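Local coordinates for protein UDP-N-acetylenolpyruvoylglucosamine reductase (Listeria monocytogenes, PDB 3TX1) that probably catalyses the NADPH-dependent, FAD-assisted reduction of UDP-N-acetylenolpyruvoylglucosamine to UDP-N-acetylmuramate, a step in building bacterial cell-wall peptidoglycan, at residues Gly152-Asn157 with Tyr203-Ala208; Glu65-Val70 with Thr173-Thr178; Ile126-Phe131 with Ser138-Ala143. All coordinates share one frame; numbering follows the deposited sequence.

The three contacts lie in the PCMH-type FAD-binding domain. Interactions 1 and 2 meet on one antiparallel sheet, where strands 204-214 and 169-175 are neighbours: their centres are about 13 Å apart, and Thr-173 is probably hydrogen-bonded to both Leu-206 and Asp-207. Their segments alternate along the chain. Interaction 3, on helix 125-134, closes before interaction 1 opens and is nested inside the loop that interaction 2 closes; its centre is about 16 Å from that of interaction 1 and about 27 Å from that of interaction 2. Helices 64-76 and 150-156 thus both pack on this sheet, while interaction 1 also holds the FAD adenine.

Interaction 1: residues Gly152-Asn157 with Tyr203-Ala208. With FAD (flavin-adenine dinucleotide), chain B; SO4 (sulfate ion), chain E.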
loop_
_atom_site.group_PDB
_atom_site.type_symbol
_atom_site.label_atom_id
_atom_site.label_comp_id
_atom_site.label_asym_id
_atom_site.label_seq_id
_atom_site.Cartn_x
_atom_site.Cartn_y
_atom_site.Cartn_z
ATOM N N GLY A 152 1.281 3.160 -4.033
ATOM C CA GLY A 152 1.614 2.702 -2.672
ATOM C C GLY A 152 3.034 2.193 -2.684
ATOM O O GLY A 152 3.839 2.483 -1.775
ATOM N N ALA A 153 3.357 1.466 -3.753
ATOM C CA ALA A 153 4.708 0.968 -3.951
ATOM C C ALA A 153 5.755 2.086 -3.888
ATOM O O ALA A 153 6.746 1.953 -3.160
ATOM C CB ALA A 153 4.826 0.231 -5.274
ATOM N N LEU A 154 5.568 3.184 -4.616
ATOM C CA LEU A 154 6.618 4.202 -4.544
ATOM C C LEU A 154 6.628 4.855 -3.163
ATOM O O LEU A 154 7.688 5.227 -2.619
ATOM C CB LEU A 154 6.505 5.273 -5.617
ATOM C CG LEU A 154 6.339 4.849 -7.063
ATOM C CD1 LEU A 154 6.998 5.902 -7.924
ATOM C CD2 LEU A 154 6.917 3.492 -7.391
ATOM N N HIS A 155 5.439 4.978 -2.591
ATOM C CA HIS A 155 5.354 5.621 -1.324
ATOM C C HIS A 155 6.101 4.813 -0.290
ATOM O O HIS A 155 6.832 5.359 0.528
ATOM C CB HIS A 155 3.912 5.878 -0.934
ATOM C CG HIS A 155 3.795 6.645 0.330
ATOM N ND1 HIS A 155 3.818 8.003 0.364
ATOM C CD2 HIS A 155 3.757 6.218 1.652
ATOM C CE1 HIS A 155 3.751 8.419 1.648
ATOM N NE2 HIS A 155 3.703 7.324 2.435
ATOM N N MET A 156 5.984 3.496 -0.374
ATOM C CA MET A 156 6.610 2.619 0.596
ATOM C C MET A 156 8.002 2.087 0.238
ATOM O O MET A 156 8.583 1.327 1.002
ATOM C CB MET A 156 5.711 1.402 0.746
ATOM C CG MET A 156 4.317 1.699 1.242
ATOM S SD MET A 156 4.364 2.471 2.865
ATOM C CE MET A 156 5.707 1.580 3.649
ATOM N N ASN A 157 8.546 2.473 -0.908
ATOM C CA ASN A 157 9.752 1.826 -1.433
ATOM C C ASN A 157 9.624 0.330 -1.187
ATOM O O ASN A 157 10.470 -0.335 -0.549
ATOM C CB ASN A 157 11.069 2.355 -0.905
ATOM C CG ASN A 157 12.233 1.887 -1.769
ATOM O OD1 ASN A 157 12.064 1.661 -2.995
ATOM N ND2 ASN A 157 13.413 1.719 -1.156
ATOM N N TYR A 203 4.393 13.695 -1.755
ATOM C CA TYR A 203 3.981 13.705 -3.152
ATOM C C TYR A 203 2.877 12.715 -3.458
ATOM O O TYR A 203 2.853 11.642 -2.875
ATOM C CB TYR A 203 5.168 13.403 -4.045
ATOM C CG TYR A 203 6.264 14.458 -4.013
ATOM C CD1 TYR A 203 5.966 15.829 -4.017
ATOM C CD2 TYR A 203 7.598 14.089 -4.063
ATOM C CE1 TYR A 203 6.973 16.781 -4.031
ATOM C CE2 TYR A 203 8.606 15.038 -4.075
ATOM C CZ TYR A 203 8.296 16.376 -4.061
ATOM O OH TYR A 203 9.338 17.287 -4.081
ATOM N N ILE A 204 1.939 13.095 -4.327
ATOM C CA ILE A 204 0.895 12.163 -4.803
ATOM C C ILE A 204 1.420 11.583 -6.115
ATOM O O ILE A 204 1.552 12.273 -7.112
ATOM C CB ILE A 204 -0.497 12.814 -5.047
ATOM C CG1 ILE A 204 -1.169 13.262 -3.748
ATOM C CG2 ILE A 204 -1.444 11.835 -5.736
ATOM C CD1 ILE A 204 -0.806 14.654 -3.275
ATOM N N VAL A 205 1.760 10.319 -6.102
ATOM C CA VAL A 205 2.296 9.705 -7.289
ATOM C C VAL A 205 1.200 9.536 -8.315
ATOM O O VAL A 205 0.134 9.027 -7.967
ATOM C CB VAL A 205 2.835 8.309 -6.930
ATOM C CG1 VAL A 205 3.366 7.562 -8.161
ATOM C CG2 VAL A 205 3.876 8.447 -5.824
ATOM N N LEU A 206 1.455 9.965 -9.553
ATOM C CA LEU A 206 0.538 9.730 -10.675
ATOM C C LEU A 206 0.980 8.596 -11.630
ATOM O O LEU A 206 0.154 7.834 -12.115
ATOM C CB LEU A 206 0.264 10.998 -11.443
ATOM C CG LEU A 206 -0.442 12.064 -10.624
ATOM C CD1 LEU A 206 -0.484 13.356 -11.412
ATOM C CD2 LEU A 206 -1.842 11.627 -10.244
ATOM N N ASP A 207 2.266 8.510 -11.939
ATOM C CA ASP A 207 2.772 7.372 -12.714
ATOM C C ASP A 207 4.246 7.160 -12.426
ATOM O O ASP A 207 4.910 8.057 -11.902
ATOM C CB ASP A 207 2.449 7.446 -14.215
ATOM C CG ASP A 207 3.076 8.644 -14.895
ATOM O OD1 ASP A 207 2.359 9.420 -15.593
ATOM O OD2 ASP A 207 4.291 8.830 -14.702
ATOM N N ALA A 208 4.733 5.962 -12.716
ATOM C CA ALA A 208 6.119 5.613 -12.419
ATOM C C ALA A 208 6.868 4.986 -13.613
ATOM O O ALA A 208 6.258 4.287 -14.450
ATOM C CB ALA A 208 6.171 4.693 -11.205
HETATM P PA FAD B . -2.076 1.628 0.745
HETATM O O1A FAD B . -3.372 2.011 0.114
HETATM O O2A FAD B . -2.053 0.555 1.796
HETATM O O5B FAD B . -1.445 2.908 1.464
HETATM C C5B FAD B . -0.035 2.788 1.624
HETATM C C4B FAD B . 0.630 4.129 1.849
HETATM O O4B FAD B . 0.985 4.721 0.609
HETATM C C3B FAD B . -0.190 5.169 2.579
HETATM O O3B FAD B . 0.759 6.058 3.218
HETATM C C2B FAD B . -0.852 5.889 1.404
HETATM O O2B FAD B . -1.368 7.215 1.626
HETATM C C1B FAD B . 0.307 5.962 0.454
HETATM N N9A FAD B . -0.171 5.977 -0.917
HETATM C C8A FAD B . -0.972 5.087 -1.522
HETATM N N7A FAD B . -1.094 5.426 -2.836
HETATM C C5A FAD B . -0.359 6.532 -3.090
HETATM C C6A FAD B . -0.067 7.444 -4.227
HETATM N N6A FAD B . -0.588 7.275 -5.474
HETATM N N1A FAD B . 0.763 8.482 -3.987
HETATM C C2A FAD B . 1.311 8.704 -2.800
HETATM N N3A FAD B . 1.073 7.958 -1.720
HETATM C C4A FAD B . 0.259 6.881 -1.801
HETATM N N1 FAD B . 5.131 -4.763 1.111
HETATM C C2 FAD B . 6.406 -5.023 0.729
HETATM O O2 FAD B . 7.205 -4.082 0.592
HETATM N N3 FAD B . 6.872 -6.247 0.447
HETATM C C4 FAD B . 6.138 -7.347 0.546
HETATM O O4 FAD B . 6.619 -8.479 0.311
HETATM C C4X FAD B . 4.741 -7.145 0.958
HETATM N N5 FAD B . 3.931 -8.193 1.076
HETATM C C5X FAD B . 2.650 -8.065 1.451
HETATM C C6 FAD B . 1.867 -9.207 1.531
HETATM C C7 FAD B . 0.546 -9.119 1.881
HETATM C C7M FAD B . -0.288 -10.369 1.980
HETATM C C8 FAD B . -0.001 -7.770 2.153
HETATM C C8M FAD B . -1.421 -7.590 2.551
HETATM C C9 FAD B . 0.773 -6.645 2.071
HETATM C C9A FAD B . 2.100 -6.742 1.730
HETATM N N10 FAD B . 2.922 -5.594 1.615
HETATM C C10 FAD B . 4.263 -5.777 1.232
HETATM C "C1'" FAD B . 2.383 -4.257 1.925
HETATM C "C2'" FAD B . 1.812 -3.583 0.699
HETATM O "O2'" FAD B . 1.569 -4.544 -0.324
HETATM C "C3'" FAD B . 2.777 -2.558 0.134
HETATM O "O3'" FAD B . 3.098 -1.674 1.201
HETATM C "C4'" FAD B . 2.110 -1.794 -1.006
HETATM O "O4'" FAD B . 3.083 -1.210 -1.885
HETATM C "C5'" FAD B . 1.107 -0.763 -0.518
HETATM O "O5'" FAD B . 0.213 -0.528 -1.579
HETATM P P FAD B . -1.200 0.162 -1.417
HETATM O O1P FAD B . -1.519 0.687 -2.769
HETATM O O2P FAD B . -2.053 -0.891 -0.794
HETATM O O3P FAD B . -0.986 1.305 -0.369
HETATM S S SO4 E . 4.008 8.586 5.633
HETATM O O1 SO4 E . 4.347 9.612 4.613
HETATM O O2 SO4 E . 4.970 7.461 5.536
HETATM O O3 SO4 E . 4.055 9.197 6.982
HETATM O O4 SO4 E . 2.634 8.073 5.416
#
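Leu-154, on helix 150-156, packs against Val-205 and Ala-208 of strand 204-214 in a purely apolar contact. Its CD1 does most of the touching, 3.6 Å from Ala-208 CB and 4.0 Å from Val-205 CG1, and the side chains of Leu-154 and Val-205 cross at about a right angle. Val-205 and Ala-208 can both face the helix, although three positions apart, because Leu-206 and Asp-207 together oppose Thr-173 in a classic beta bulge. Leu-169, Ala-172 and Ile-165 close further round Leu-154.

No hydrogen bond joins the two segments directly; the main polar contacts of Val-205 go to FAD. Val-205 reads the Watson-Crick edge of the adenine with its backbone: Val-205 N donates to FAD N1A at 3.0 Å, and FAD N6A donates to Val-205 O at 3.1 Å, nearly straight at 171°. The Val-205 side chain adds CG2, 3.6 Å from FAD N1A.

The imidazole of His-155 leans on the adenosine. With CG anti to the backbone N (chi1 -175°), the ring lies against the ribose, whose C1B stands 3.5 Å above one face, offset toward the rim. A sulfate ion, probably from the crystallisation liquor, sits at the ring edge. NE2 makes weak hydrogen bonds to its O2 (3.4 Å) and O4 (3.3 Å), and Lys-316 binds the same ion.

Asn-157, with positive phi, completes a Schellman motif at the C-terminal end of the helix. Helix and the first residues of the strand together line the adenosine part of the FAD site in a PCMH-type FAD-binding domain.

Interaction 2: residues Glu65-Val70 with Thr173-Thr178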
loop_
_atom_site.group_PDB
_atom_site.type_symbol
_atom_site.label_atom_id
_atom_site.label_comp_id
_atom_site.label_asym_id
_atom_site.label_seq_id
_atom_site.Cartn_x
_atom_site.Cartn_y
_atom_site.Cartn_z
ATOM N N GLU A 65 -5.646 15.863 -14.663
ATOM C CA GLU A 65 -6.130 17.215 -14.385
ATOM C C GLU A 65 -7.172 17.157 -13.289
ATOM O O GLU A 65 -7.189 18.024 -12.397
ATOM C CB GLU A 65 -6.675 17.866 -15.647
ATOM C CG GLU A 65 -7.315 19.213 -15.453
ATOM C CD GLU A 65 -6.344 20.369 -15.192
ATOM O OE1 GLU A 65 -5.198 20.373 -15.672
ATOM O OE2 GLU A 65 -6.773 21.337 -14.528
ATOM N N GLU A 66 -8.019 16.123 -13.329
ATOM C CA GLU A 66 -9.024 15.948 -12.286
ATOM C C GLU A 66 -8.335 15.795 -10.949
ATOM O O GLU A 66 -8.762 16.373 -9.948
ATOM C CB GLU A 66 -9.904 14.744 -12.551
ATOM C CG GLU A 66 -10.918 14.947 -13.663
ATOM C CD GLU A 66 -11.982 13.839 -13.765
ATOM O OE1 GLU A 66 -11.910 12.766 -13.121
ATOM O OE2 GLU A 66 -12.942 14.056 -14.513
ATOM N N ALA A 67 -7.245 15.037 -10.920
ATOM C CA ALA A 67 -6.575 14.837 -9.641
ATOM C C ALA A 67 -6.056 16.174 -9.123
ATOM O O ALA A 67 -6.134 16.441 -7.932
ATOM C CB ALA A 67 -5.471 13.784 -9.723
ATOM N N GLN A 68 -5.584 17.011 -10.043
ATOM C CA GLN A 68 -5.025 18.314 -9.760
ATOM C C GLN A 68 -6.016 19.288 -9.161
ATOM O O GLN A 68 -5.763 19.922 -8.145
ATOM C CB GLN A 68 -4.481 18.919 -11.039
ATOM C CG GLN A 68 -3.176 18.271 -11.447
ATOM C CD GLN A 68 -2.519 18.955 -12.622
ATOM O OE1 GLN A 68 -2.918 18.744 -13.773
ATOM N NE2 GLN A 68 -1.502 19.777 -12.347
ATOM N N GLU A 69 -7.161 19.396 -9.793
ATOM C CA GLU A 69 -8.143 20.296 -9.324
ATOM C C GLU A 69 -8.560 19.965 -7.895
ATOM O O GLU A 69 -8.737 20.868 -7.060
ATOM C CB GLU A 69 -9.324 20.282 -10.280
ATOM C CG GLU A 69 -8.968 20.869 -11.637
ATOM C CD GLU A 69 -10.130 20.812 -12.606
ATOM O OE1 GLU A 69 -10.592 19.660 -12.791
ATOM O OE2 GLU A 69 -10.564 21.888 -13.166
ATOM N N VAL A 70 -8.661 18.682 -7.589
ATOM C CA VAL A 70 -9.136 18.275 -6.270
ATOM C C VAL A 70 -8.081 18.516 -5.196
ATOM O O VAL A 70 -8.398 19.050 -4.120
ATOM C CB VAL A 70 -9.660 16.822 -6.291
ATOM C CG1 VAL A 70 -10.066 16.348 -4.910
ATOM C CG2 VAL A 70 -10.832 16.709 -7.258
ATOM N N THR A 173 5.978 10.691 -12.026
ATOM C CA THR A 173 5.177 11.895 -12.170
ATOM C C THR A 173 4.400 12.061 -10.875
ATOM O O THR A 173 3.728 11.145 -10.420
ATOM C CB THR A 173 4.165 11.813 -13.305
ATOM O OG1 THR A 173 4.837 11.444 -14.502
ATOM C CG2 THR A 173 3.489 13.173 -13.500
ATOM N N VAL A 174 4.431 13.254 -10.333
ATOM C CA VAL A 174 3.859 13.476 -9.055
ATOM C C VAL A 174 3.091 14.810 -8.911
ATOM O O VAL A 174 3.219 15.711 -9.746
ATOM C CB VAL A 174 5.042 13.381 -8.083
ATOM C CG1 VAL A 174 5.133 14.561 -7.135
ATOM C CG2 VAL A 174 5.066 12.040 -7.396
ATOM N N LEU A 175 2.268 14.906 -7.868
ATOM C CA LEU A 175 1.579 16.140 -7.522
ATOM C C LEU A 175 2.033 16.614 -6.171
ATOM O O LEU A 175 2.013 15.882 -5.187
ATOM C CB LEU A 175 0.052 15.996 -7.513
ATOM C CG LEU A 175 -0.726 15.793 -8.842
ATOM C CD1 LEU A 175 -2.216 16.007 -8.614
ATOM C CD2 LEU A 175 -0.272 16.687 -9.983
ATOM N N THR A 176 2.461 17.857 -6.127
ATOM C CA THR A 176 2.843 18.465 -4.873
ATOM C C THR A 176 1.552 18.796 -4.125
ATOM O O THR A 176 0.451 18.788 -4.702
ATOM C CB THR A 176 3.675 19.728 -5.105
ATOM O OG1 THR A 176 2.845 20.753 -5.655
ATOM C CG2 THR A 176 4.816 19.443 -6.076
ATOM N N GLN A 177 1.679 19.096 -2.840
ATOM C CA GLN A 177 0.502 19.390 -2.027
ATOM C C GLN A 177 -0.318 20.561 -2.542
ATOM O O GLN A 177 -1.509 20.675 -2.225
ATOM C CB GLN A 177 0.880 19.595 -0.566
ATOM C CG GLN A 177 1.133 18.309 0.215
ATOM C CD GLN A 177 1.192 18.557 1.724
ATOM O OE1 GLN A 177 1.379 19.694 2.179
ATOM N NE2 GLN A 177 1.022 17.497 2.504
ATOM N N THR A 178 0.304 21.430 -3.339
ATOM C CA THR A 178 -0.438 22.567 -3.874
ATOM C C THR A 178 -1.208 22.157 -5.132
ATOM O O THR A 178 -2.067 22.900 -5.597
ATOM C CB THR A 178 0.444 23.791 -4.190
ATOM O OG1 THR A 178 1.180 23.548 -5.379
ATOM C CG2 THR A 178 1.395 24.121 -3.065
#
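Leu-175, the last residue of strand 169-175, projects onto helix 64-76 and meets Ala-67 and Gln-68 there. Its CB is directed at the helix. CG stands anti to the carbonyl carbon (chi1 -70°), and this carries both methyls to the helix backbone and to the base of the Gln-68 side chain. CD1 rests where the two helix residues join: it is 3.9 Å from Ala-67 C, 3.8 Å from Gln-68 N and 4.1 Å from Ala-67 CB, so it covers main chain as much as side chain. CD2 turns to Gln-68, 3.6 Å from Gln-68 CG and 4.1 Å from Gln-68 NE2. The two side chains cross at about a right angle, and the leucine methyls press on the aliphatic part of the glutamine.

Helix 64-76 is the connection of a beta-alpha-beta crossover. It joins parallel strands 54-60 and 81-84 of the mixed sheet, between which strand 100-103 lies. Leu-175 belongs instead to the antiparallel sheet of the FAD-binding domain, so this contact packs the crossover helix against the second sheet. Val-71 of the helix, Leu-181, Ile-204 and Leu-206 also pack on Leu-175.

Beyond CG the Gln-68 chain runs extended (chi2 -173°), bringing NE2 to a hydrogen bond with Gly-179 O. The amide thereby ties the helix to the turn that leads into strand 181-185. Within that turn the hydroxyls of Thr-176 and Thr-178 share a hydrogen bond, OG1 to OG1 at 3.3 Å.

Interaction 3: residues Ile126-Phe131 with Ser138-Ala143; sequences IDTAKF and SGLEFA
Ile-126 opens the contact of helix 125-134 with Ala-143, its CG1 lying 3.9 Å from Ala-143 O. In this part of the FAD-binding domain the helix leads through a short turn to strand 137-138, and the loop that follows, which includes the 3-10 segment 141-143 and runs on toward helix 150-156, folds back on helix 125-134.

Thr-128 comes next and meets Leu-140 with both main chain and side chain. Leu-140 CD1 lies 3.5 Å from Thr-128 O and 4.1 Å from Thr-128 CG2, the two side chains running at a slant to each other. CG2, anti to the backbone N, offers its methyl to the leucine, whereas OG1 is occupied by a hydrogen bond to Lys-124 O, four residues back and just ahead of the helix.

The CA atoms come nearest at Ala-129, whose CA is 5.7 Å from Leu-140 CA. Its methyl touches two loop residues: CB is 4.4 Å from Leu-140 CB and 3.9 Å from Ala-143 C. These two residues are brought together by the loop itself, since Ala-143 N donates to Leu-140 O. Leu-140 also touches Ala-132, further along the helix, and Ala-143 touches Leu-125.

On the loop, Glu-141 folds its carboxylate back to Gly-139, whose N donates to Glu-141 OE1 at 2.8 Å, meeting that oxygen on its syn side, 22° out of the carboxylate plane.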
loop_
_atom_site.group_PDB
_atom_site.type_symbol
_atom_site.label_atom_id
_atom_site.label_comp_id
_atom_site.label_asym_id
_atom_site.label_seq_id
_atom_site.Cartn_x
_atom_site.Cartn_y
_atom_site.Cartn_z
ATOM N N ILE A 126 1.290 -6.046 -9.098
ATOM C CA ILE A 126 1.456 -7.383 -9.578
ATOM C C ILE A 126 1.349 -7.437 -11.106
ATOM O O ILE A 126 2.116 -8.158 -11.777
ATOM C CB ILE A 126 0.507 -8.357 -8.864
ATOM C CG1 ILE A 126 1.019 -8.577 -7.435
ATOM C CG2 ILE A 126 0.454 -9.678 -9.623
ATOM C CD1 ILE A 126 0.144 -9.431 -6.521
ATOM N N ASP A 127 0.432 -6.625 -11.648
ATOM C CA ASP A 127 0.222 -6.528 -13.103
ATOM C C ASP A 127 1.454 -5.936 -13.772
ATOM O O ASP A 127 1.839 -6.348 -14.855
ATOM C CB ASP A 127 -1.014 -5.702 -13.410
ATOM C CG ASP A 127 -2.240 -6.181 -12.635
ATOM O OD1 ASP A 127 -3.273 -5.479 -12.597
ATOM O OD2 ASP A 127 -2.172 -7.260 -12.034
ATOM N N THR A 128 2.107 -5.006 -13.092
ATOM C CA THR A 128 3.304 -4.396 -13.639
ATOM C C THR A 128 4.452 -5.413 -13.683
ATOM O O THR A 128 5.301 -5.383 -14.603
ATOM C CB THR A 128 3.689 -3.133 -12.856
ATOM O OG1 THR A 128 2.491 -2.436 -12.492
ATOM C CG2 THR A 128 4.591 -2.228 -13.680
ATOM N N ALA A 129 4.472 -6.345 -12.731
ATOM C CA ALA A 129 5.516 -7.368 -12.784
ATOM C C ALA A 129 5.170 -8.468 -13.823
ATOM O O ALA A 129 6.051 -9.195 -14.304
ATOM C CB ALA A 129 5.798 -7.939 -11.394
ATOM N N LYS A 130 3.884 -8.590 -14.145
ATOM C CA LYS A 130 3.440 -9.531 -15.155
ATOM C C LYS A 130 3.789 -9.024 -16.533
ATOM O O LYS A 130 4.180 -9.800 -17.420
ATOM C CB LYS A 130 1.930 -9.777 -15.051
ATOM C CG LYS A 130 1.608 -10.898 -14.067
ATOM C CD LYS A 130 0.126 -11.243 -13.863
ATOM C CE LYS A 130 0.037 -12.134 -12.612
ATOM N NZ LYS A 130 -1.317 -12.380 -12.045
ATOM N N PHE A 131 3.635 -7.718 -16.708
ATOM C CA PHE A 131 3.877 -7.068 -17.954
ATOM C C PHE A 131 5.324 -7.369 -18.223
ATOM O O PHE A 131 5.619 -8.145 -19.111
ATOM C CB PHE A 131 3.640 -5.576 -17.776
ATOM C CG PHE A 131 3.238 -4.849 -19.034
ATOM C CD1 PHE A 131 4.182 -4.174 -19.801
ATOM C CD2 PHE A 131 1.882 -4.779 -19.415
ATOM C CE1 PHE A 131 3.786 -3.486 -20.949
ATOM C CE2 PHE A 131 1.481 -4.092 -20.554
ATOM C CZ PHE A 131 2.437 -3.451 -21.325
ATOM N N SER A 138 13.852 -7.609 -17.001
ATOM C CA SER A 138 14.238 -8.042 -15.666
ATOM C C SER A 138 14.526 -6.897 -14.707
ATOM O O SER A 138 15.014 -5.838 -15.095
ATOM C CB SER A 138 15.444 -8.976 -15.729
ATOM O OG SER A 138 15.800 -9.369 -14.422
ATOM N N GLY A 139 14.225 -7.146 -13.446
ATOM C CA GLY A 139 14.471 -6.178 -12.410
ATOM C C GLY A 139 13.276 -6.081 -11.494
ATOM O O GLY A 139 13.423 -5.601 -10.366
ATOM N N LEU A 140 12.094 -6.491 -11.984
ATOM C CA LEU A 140 10.872 -6.461 -11.163
ATOM C C LEU A 140 10.490 -7.788 -10.475
ATOM O O LEU A 140 9.622 -7.822 -9.600
ATOM C CB LEU A 140 9.660 -5.942 -11.956
ATOM C CG LEU A 140 9.435 -4.435 -12.108
ATOM C CD1 LEU A 140 8.098 -4.239 -12.817
ATOM C CD2 LEU A 140 9.477 -3.636 -10.799
ATOM N N GLU A 141 11.146 -8.874 -10.849
ATOM C CA GLU A 141 10.735 -10.148 -10.336
ATOM C C GLU A 141 10.254 -10.085 -8.894
ATOM O O GLU A 141 9.225 -10.694 -8.568
ATOM C CB GLU A 141 11.834 -11.190 -10.491
ATOM C CG GLU A 141 12.331 -11.406 -11.913
ATOM C CD GLU A 141 13.255 -10.293 -12.384
ATOM O OE1 GLU A 141 13.250 -9.194 -11.758
ATOM O OE2 GLU A 141 13.988 -10.531 -13.369
ATOM N N PHE A 142 10.968 -9.321 -8.061
ATOM C CA PHE A 142 10.700 -9.252 -6.627
ATOM C C PHE A 142 9.278 -8.812 -6.206
ATOM O O PHE A 142 8.891 -8.996 -5.028
ATOM C CB PHE A 142 11.749 -8.378 -5.913
ATOM C CG PHE A 142 11.673 -6.917 -6.272
ATOM C CD1 PHE A 142 10.646 -6.114 -5.786
ATOM C CD2 PHE A 142 12.634 -6.338 -7.063
ATOM C CE1 PHE A 142 10.568 -4.781 -6.120
ATOM C CE2 PHE A 142 12.570 -4.997 -7.379
ATOM C CZ PHE A 142 11.535 -4.219 -6.911
ATOM N N ALA A 143 8.532 -8.256 -7.166
ATOM C CA ALA A 143 7.221 -7.688 -6.955
ATOM C C ALA A 143 6.073 -8.496 -7.568
ATOM O O ALA A 143 4.918 -8.071 -7.565
ATOM C CB ALA A 143 7.204 -6.252 -7.464
#